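Local coordinates for extracellular matrix-binding protein ebh (Staphylococcus aureus subsp. aureus, PDB 4KJM) that probably serves as a bacterial adhesin that binds host extracellular matrix, here represented by a fragment built of helical FIVAR and GA modules, at residues D101-Q106 with Q117-N122; F23-E28 with Q111-A116. One frame throughout, in Å; residues are numbered along the deposited sequence.

Interaction 1: D101-Q106 with Q117-N122; sequences DALKAQ and QDVQHN. With ZN (zinc ion), chain I; ZN (zinc ion), chain G; ZN (zinc ion), chain H.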
loop_
_atom_site.group_PDB
_atom_site.type_symbol
_atom_site.label_atom_id
_atom_site.label_comp_id
_atom_site.label_asym_id
_atom_site.label_seq_id
_atom_site.Cartn_x
_atom_site.Cartn_y
_atom_site.Cartn_z
ATOM N N ASP A 101 -31.627 -8.212 2.106
ATOM C CA ASP A 101 -31.095 -6.863 2.034
ATOM C C ASP A 101 -30.167 -6.533 3.205
ATOM O O ASP A 101 -29.085 -5.963 3.031
ATOM C CB ASP A 101 -32.243 -5.851 1.984
ATOM C CG ASP A 101 -32.941 -5.828 0.644
ATOM O OD1 ASP A 101 -32.374 -6.414 -0.309
ATOM O OD2 ASP A 101 -34.062 -5.237 0.518
ATOM N N ALA A 102 -30.545 -6.936 4.402
ATOM C CA ALA A 102 -29.745 -6.598 5.573
ATOM C C ALA A 102 -28.420 -7.346 5.554
ATOM O O ALA A 102 -27.360 -6.773 5.860
ATOM C CB ALA A 102 -30.499 -6.922 6.856
ATOM N N LEU A 103 -28.496 -8.632 5.202
ATOM C CA LEU A 103 -27.296 -9.484 5.101
ATOM C C LEU A 103 -26.383 -9.028 3.979
ATOM O O LEU A 103 -25.176 -9.080 4.118
ATOM C CB LEU A 103 -27.708 -10.953 4.966
ATOM C CG LEU A 103 -28.205 -11.523 6.303
ATOM C CD1 LEU A 103 -29.017 -12.787 6.040
ATOM C CD2 LEU A 103 -27.043 -11.841 7.241
ATOM N N LYS A 104 -26.950 -8.510 2.890
ATOM C CA LYS A 104 -26.147 -8.015 1.751
ATOM C C LYS A 104 -25.374 -6.778 2.157
ATOM O O LYS A 104 -24.211 -6.594 1.787
ATOM C CB LYS A 104 -27.031 -7.668 0.504
ATOM C CG LYS A 104 -27.475 -8.891 -0.271
ATOM C CD LYS A 104 -28.157 -8.550 -1.604
ATOM C CE LYS A 104 -28.739 -9.801 -2.227
ATOM N NZ LYS A 104 -29.431 -9.538 -3.523
ATOM N N ALA A 105 -26.059 -5.881 2.883
ATOM C CA ALA A 105 -25.429 -4.721 3.422
ATOM C C ALA A 105 -24.228 -5.076 4.344
ATOM O O ALA A 105 -23.171 -4.479 4.252
ATOM C CB ALA A 105 -26.446 -3.889 4.167
ATOM N N GLN A 106 -24.393 -6.082 5.194
ATOM C CA GLN A 106 -23.287 -6.579 6.025
ATOM C C GLN A 106 -22.133 -7.125 5.202
ATOM O O GLN A 106 -21.002 -6.774 5.472
ATOM C CB GLN A 106 -23.767 -7.665 6.975
ATOM C CG GLN A 106 -24.755 -7.135 7.994
ATOM C CD GLN A 106 -25.311 -8.284 8.847
ATOM O OE1 GLN A 106 -24.591 -9.206 9.135
ATOM N NE2 GLN A 106 -26.535 -8.193 9.263
ATOM N N GLN A 117 -17.207 -13.814 5.723
ATOM C CA GLN A 117 -17.430 -15.216 5.993
ATOM C C GLN A 117 -18.454 -15.434 7.078
ATOM O O GLN A 117 -19.266 -16.409 7.005
ATOM C CB GLN A 117 -16.109 -15.924 6.322
ATOM C CG GLN A 117 -15.155 -15.915 5.093
ATOM C CD GLN A 117 -13.857 -16.683 5.305
ATOM O OE1 GLN A 117 -13.329 -16.730 6.388
ATOM N NE2 GLN A 117 -13.311 -17.200 4.243
ATOM N N ASP A 118 -18.389 -14.592 8.128
ATOM C CA ASP A 118 -19.420 -14.632 9.208
ATOM C C ASP A 118 -20.796 -14.334 8.643
ATOM O O ASP A 118 -21.807 -14.967 9.000
ATOM C CB ASP A 118 -19.094 -13.630 10.317
ATOM C CG ASP A 118 -17.917 -14.049 11.158
ATOM O OD1 ASP A 118 -17.556 -15.209 11.056
ATOM O OD2 ASP A 118 -17.351 -13.240 11.939
ATOM N N VAL A 119 -20.869 -13.343 7.768
ATOM C CA VAL A 119 -22.177 -13.057 7.132
ATOM C C VAL A 119 -22.708 -14.268 6.350
ATOM O O VAL A 119 -23.885 -14.635 6.466
ATOM C CB VAL A 119 -22.092 -11.839 6.224
ATOM C CG1 VAL A 119 -23.397 -11.705 5.424
ATOM C CG2 VAL A 119 -21.767 -10.581 7.045
ATOM N N GLN A 120 -21.865 -14.870 5.511
ATOM C CA GLN A 120 -22.273 -16.059 4.798
ATOM C C GLN A 120 -22.802 -17.138 5.749
ATOM O O GLN A 120 -23.836 -17.754 5.507
ATOM C CB GLN A 120 -21.113 -16.623 4.001
ATOM C CG GLN A 120 -21.551 -17.842 3.206
ATOM C CD GLN A 120 -20.527 -18.256 2.177
ATOM O OE1 GLN A 120 -19.634 -17.504 1.829
ATOM N NE2 GLN A 120 -20.686 -19.436 1.664
ATOM N N HIS A 121 -22.056 -17.408 6.807
ATOM C CA HIS A 121 -22.483 -18.427 7.780
ATOM C C HIS A 121 -23.826 -18.072 8.435
ATOM O O HIS A 121 -24.726 -18.906 8.523
ATOM C CB HIS A 121 -21.407 -18.598 8.848
ATOM C CG HIS A 121 -21.823 -19.493 9.957
ATOM N ND1 HIS A 121 -21.624 -20.853 9.922
ATOM C CD2 HIS A 121 -22.472 -19.235 11.114
ATOM C CE1 HIS A 121 -22.124 -21.394 11.014
ATOM N NE2 HIS A 121 -22.662 -20.436 11.740
ATOM N N ASN A 122 -23.953 -16.811 8.866
ATOM C CA ASN A 122 -25.203 -16.331 9.473
ATOM C C ASN A 122 -26.430 -16.403 8.539
ATOM O O ASN A 122 -27.529 -16.815 8.960
ATOM C CB ASN A 122 -25.011 -14.935 10.053
ATOM C CG ASN A 122 -24.000 -14.937 11.197
ATOM O OD1 ASN A 122 -23.676 -16.003 11.764
ATOM N ND2 ASN A 122 -23.467 -13.788 11.506
HETATM ZN ZN ZN I . -21.268 -21.896 7.922
HETATM ZN ZN ZN G . -15.781 -15.411 12.556
HETATM ZN ZN ZN H . -23.969 -21.196 13.535
HETATM O O HOH W 1 -15.092 -13.616 13.044
HETATM O O HOH W 2 -14.369 -16.396 11.492
HETATM O O HOH W 3 -15.821 -16.116 14.454
HETATM O O HOH W 4 -24.582 -19.654 14.662
HETATM O O HOH W 5 -22.839 -22.429 14.637
#

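Interaction 2: F23-E28 with Q111-A116; sequences FLDADE and QRVSNA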
loop_
_atom_site.group_PDB
_atom_site.type_symbol
_atom_site.label_atom_id
_atom_site.label_comp_id
_atom_site.label_asym_id
_atom_site.label_seq_id
_atom_site.Cartn_x
_atom_site.Cartn_y
_atom_site.Cartn_z
ATOM N N PHE A 23 -2.298 -7.120 3.440
ATOM C CA PHE A 23 -1.370 -8.127 4.041
ATOM C C PHE A 23 -2.095 -9.106 4.952
ATOM O O PHE A 23 -1.945 -10.327 4.836
ATOM C CB PHE A 23 -0.282 -7.433 4.815
ATOM C CG PHE A 23 0.595 -8.397 5.554
ATOM C CD1 PHE A 23 1.640 -9.036 4.916
ATOM C CD2 PHE A 23 0.342 -8.675 6.879
ATOM C CE1 PHE A 23 2.415 -9.934 5.630
ATOM C CE2 PHE A 23 1.074 -9.613 7.576
ATOM C CZ PHE A 23 2.127 -10.228 6.943
ATOM N N LEU A 24 -2.858 -8.547 5.885
ATOM C CA LEU A 24 -3.447 -9.323 6.976
ATOM C C LEU A 24 -4.341 -10.455 6.434
ATOM O O LEU A 24 -4.321 -11.521 6.963
ATOM C CB LEU A 24 -4.195 -8.420 7.970
ATOM C CG LEU A 24 -3.405 -7.394 8.840
ATOM C CD1 LEU A 24 -4.348 -6.402 9.520
ATOM C CD2 LEU A 24 -2.619 -8.158 9.824
ATOM N N ASP A 25 -5.070 -10.182 5.335
ATOM C CA ASP A 25 -5.966 -11.120 4.719
ATOM C C ASP A 25 -5.348 -11.849 3.496
ATOM O O ASP A 25 -6.059 -12.587 2.807
ATOM C CB ASP A 25 -7.323 -10.455 4.345
ATOM C CG ASP A 25 -8.256 -10.278 5.542
ATOM O OD1 ASP A 25 -8.050 -10.946 6.592
ATOM O OD2 ASP A 25 -9.155 -9.403 5.464
ATOM N N ALA A 26 -4.061 -11.602 3.197
ATOM C CA ALA A 26 -3.401 -12.352 2.153
ATOM C C ALA A 26 -3.296 -13.814 2.580
ATOM O O ALA A 26 -3.313 -14.109 3.755
ATOM C CB ALA A 26 -2.026 -11.776 1.879
ATOM N N ASP A 27 -3.159 -14.706 1.627
ATOM C CA ASP A 27 -2.933 -16.082 1.886
ATOM C C ASP A 27 -1.720 -16.200 2.769
ATOM O O ASP A 27 -0.753 -15.484 2.568
ATOM C CB ASP A 27 -2.613 -16.839 0.594
ATOM C CG ASP A 27 -3.736 -16.768 -0.438
ATOM O OD1 ASP A 27 -4.899 -16.533 -0.095
ATOM O OD2 ASP A 27 -3.401 -16.962 -1.611
ATOM N N GLU A 28 -1.730 -17.181 3.674
ATOM C CA GLU A 28 -0.628 -17.334 4.611
ATOM C C GLU A 28 0.757 -17.492 3.965
ATOM O O GLU A 28 1.747 -16.916 4.446
ATOM C CB GLU A 28 -0.911 -18.524 5.548
ATOM C CG GLU A 28 0.172 -18.731 6.604
ATOM C CD GLU A 28 -0.194 -19.811 7.623
ATOM O OE1 GLU A 28 -1.285 -20.438 7.454
ATOM O OE2 GLU A 28 0.625 -20.051 8.568
ATOM N N GLN A 111 -15.170 -5.317 6.324
ATOM C CA GLN A 111 -13.838 -4.729 6.223
ATOM C C GLN A 111 -12.700 -5.764 6.211
ATOM O O GLN A 111 -11.506 -5.421 5.971
ATOM C CB GLN A 111 -13.647 -3.729 7.406
ATOM C CG GLN A 111 -14.787 -2.752 7.581
ATOM C CD GLN A 111 -15.903 -3.213 8.547
ATOM O OE1 GLN A 111 -16.141 -4.425 8.753
ATOM N NE2 GLN A 111 -16.631 -2.213 9.135
ATOM N N ARG A 112 -13.035 -6.974 6.653
ATOM C CA ARG A 112 -12.099 -8.103 6.742
ATOM C C ARG A 112 -12.733 -9.322 6.172
ATOM O O ARG A 112 -13.972 -9.464 6.192
ATOM C CB ARG A 112 -11.639 -8.406 8.183
ATOM C CG ARG A 112 -10.779 -7.361 8.901
ATOM C CD ARG A 112 -9.463 -7.019 8.219
ATOM N NE ARG A 112 -8.624 -8.213 8.223
ATOM C CZ ARG A 112 -7.873 -8.632 9.214
ATOM N NH1 ARG A 112 -7.800 -7.935 10.348
ATOM N NH2 ARG A 112 -7.245 -9.812 9.095
ATOM N N VAL A 113 -11.915 -10.238 5.651
ATOM C CA VAL A 113 -12.418 -11.500 5.099
ATOM C C VAL A 113 -13.332 -12.263 6.137
ATOM O O VAL A 113 -14.424 -12.749 5.788
ATOM C CB VAL A 113 -11.299 -12.412 4.603
ATOM C CG1 VAL A 113 -11.769 -13.865 4.400
ATOM C CG2 VAL A 113 -10.654 -11.880 3.353
ATOM N N SER A 114 -12.930 -12.285 7.388
ATOM C CA SER A 114 -13.700 -12.986 8.440
ATOM C C SER A 114 -15.097 -12.427 8.614
ATOM O O SER A 114 -16.021 -13.187 8.859
ATOM C CB SER A 114 -12.982 -12.942 9.789
ATOM O OG SER A 114 -12.892 -11.614 10.237
ATOM N N ASN A 115 -15.259 -11.115 8.458
ATOM C CA ASN A 115 -16.575 -10.504 8.561
ATOM C C ASN A 115 -17.488 -10.992 7.430
ATOM O O ASN A 115 -18.677 -11.320 7.664
ATOM C CB ASN A 115 -16.552 -8.973 8.495
ATOM C CG ASN A 115 -15.561 -8.353 9.447
ATOM O OD1 ASN A 115 -14.765 -7.508 9.042
ATOM N ND2 ASN A 115 -15.618 -8.744 10.739
ATOM N N ALA A 116 -16.991 -11.026 6.206
ATOM C CA ALA A 116 -17.810 -11.532 5.116
ATOM C C ALA A 116 -18.175 -13.014 5.260
ATOM O O ALA A 116 -19.280 -13.462 4.899
ATOM C CB ALA A 116 -17.089 -11.269 3.779
HETATM O O HOH W 6 -10.080 -11.794 8.076
#

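Interaction 1: D101-Q106 with Q117-N122
V119 lies between L103 and Q106 where two antiparallel helices of the GA-module three-helix bundle, 97-108 and 113-127, pack against each other. The apolar contact runs through both V119 methyls, which take different partners. CG1 stands anti to the backbone N (chi1 171°) and reaches helix 97-108, where V119 CG1 lies 3.4 Å from the carbonyl oxygen L103 O. The same methyl meets the leucine's end, L103 CD2 to V119 CG1 at 4.1 Å, the two side chains lying alongside each other and pointing opposite ways. V119 CG2 instead presses on the root of the glutamine, 3.5 Å from Q106 CB, with the amide oxygen Q106 OE1 at 3.8 Å from V119 CG2. L103 and V119 are buried, while Q106 lies at the exposed margin. Helix 74-90 completes the bundle: I89 touches L103, A84 and A88 touch Q120, and K104 packs on I86 while its NZ hydrogen-bonds to N90 OD1.

Polar side chains of segment 117-122 bind zinc ions in this crystal, away from this seam. D118 holds one zinc ion mainly through OD1, with OD2 more distant and accepting from one of the three waters on that ion. H121 uses both ring nitrogens, bridging two other zinc ions, and E125 also belongs to the zinc site. H121 ND1 stands 2.3 Å from one of these ions, and H121 NE2 binds the other.

Interaction 2: F23-E28 with Q111-A116
D25 and R112 form a side-on salt bridge at the junction of two helical modules, tying the turn after helix 21-24 in the FIVAR domain to the start of helix 113-127 in the GA module. The tight part is the D25 carboxylate. R112 offers two nitrogens, one to each oxygen: NH2 to D25 OD1 at 2.9 Å and NE to D25 OD2 at 3.1 Å. Both acceptors lie close to the guanidinium plane, yet the two planes are 46° apart, so the arginine nitrogens come from above the carboxylate. Bends at chi2 and chi3 fold the arginine back to this position. From the opposite face of the carboxylate comes the backbone V113 N, 2.9 Å from D25 OD2 and nearly straight at 169°. V113 CG2 also rests 3.6 Å from D25 OD2, and V113 continues onto N77, L78 and A81 of helix 74-90. The negative charge thus sits at the first turn of helix 113-127, where it would probably be favoured by the helix dipole. Q21 NE2 is a further donor to D25 OD2, and N77 binds D25 O.

The looser side is apolar or wet. L24 lies over one guanidinium face, displaced toward its rim, with L24 CB 3.5 Å from R112 NH2. None of the four touching residues is fully buried, and a water joins the two segments, donating to D25 OD1 at 2.7 Å and accepting from S114 N at 3.0 Å.

Interactions 1 and 2 have centres 16 Å apart and share helix 113-127: its start takes part in interaction 2, and the turns immediately following, 117-122, in interaction 1. Along the chain the segments alternate, 23-28, 101-106, 111-116, 117-122, so the two contacts cross. Interaction 1 is local, joining neighbouring helices inside the GA module well away from the chain centre. Interaction 2 spans 82 intervening residues and lies near that centre, linking the FIVAR domain to the GA module. One helix therefore takes part both in its own bundle's apolar core and in a polar junction between modules, consistent with an elongated fragment whose two bundles are held end to end.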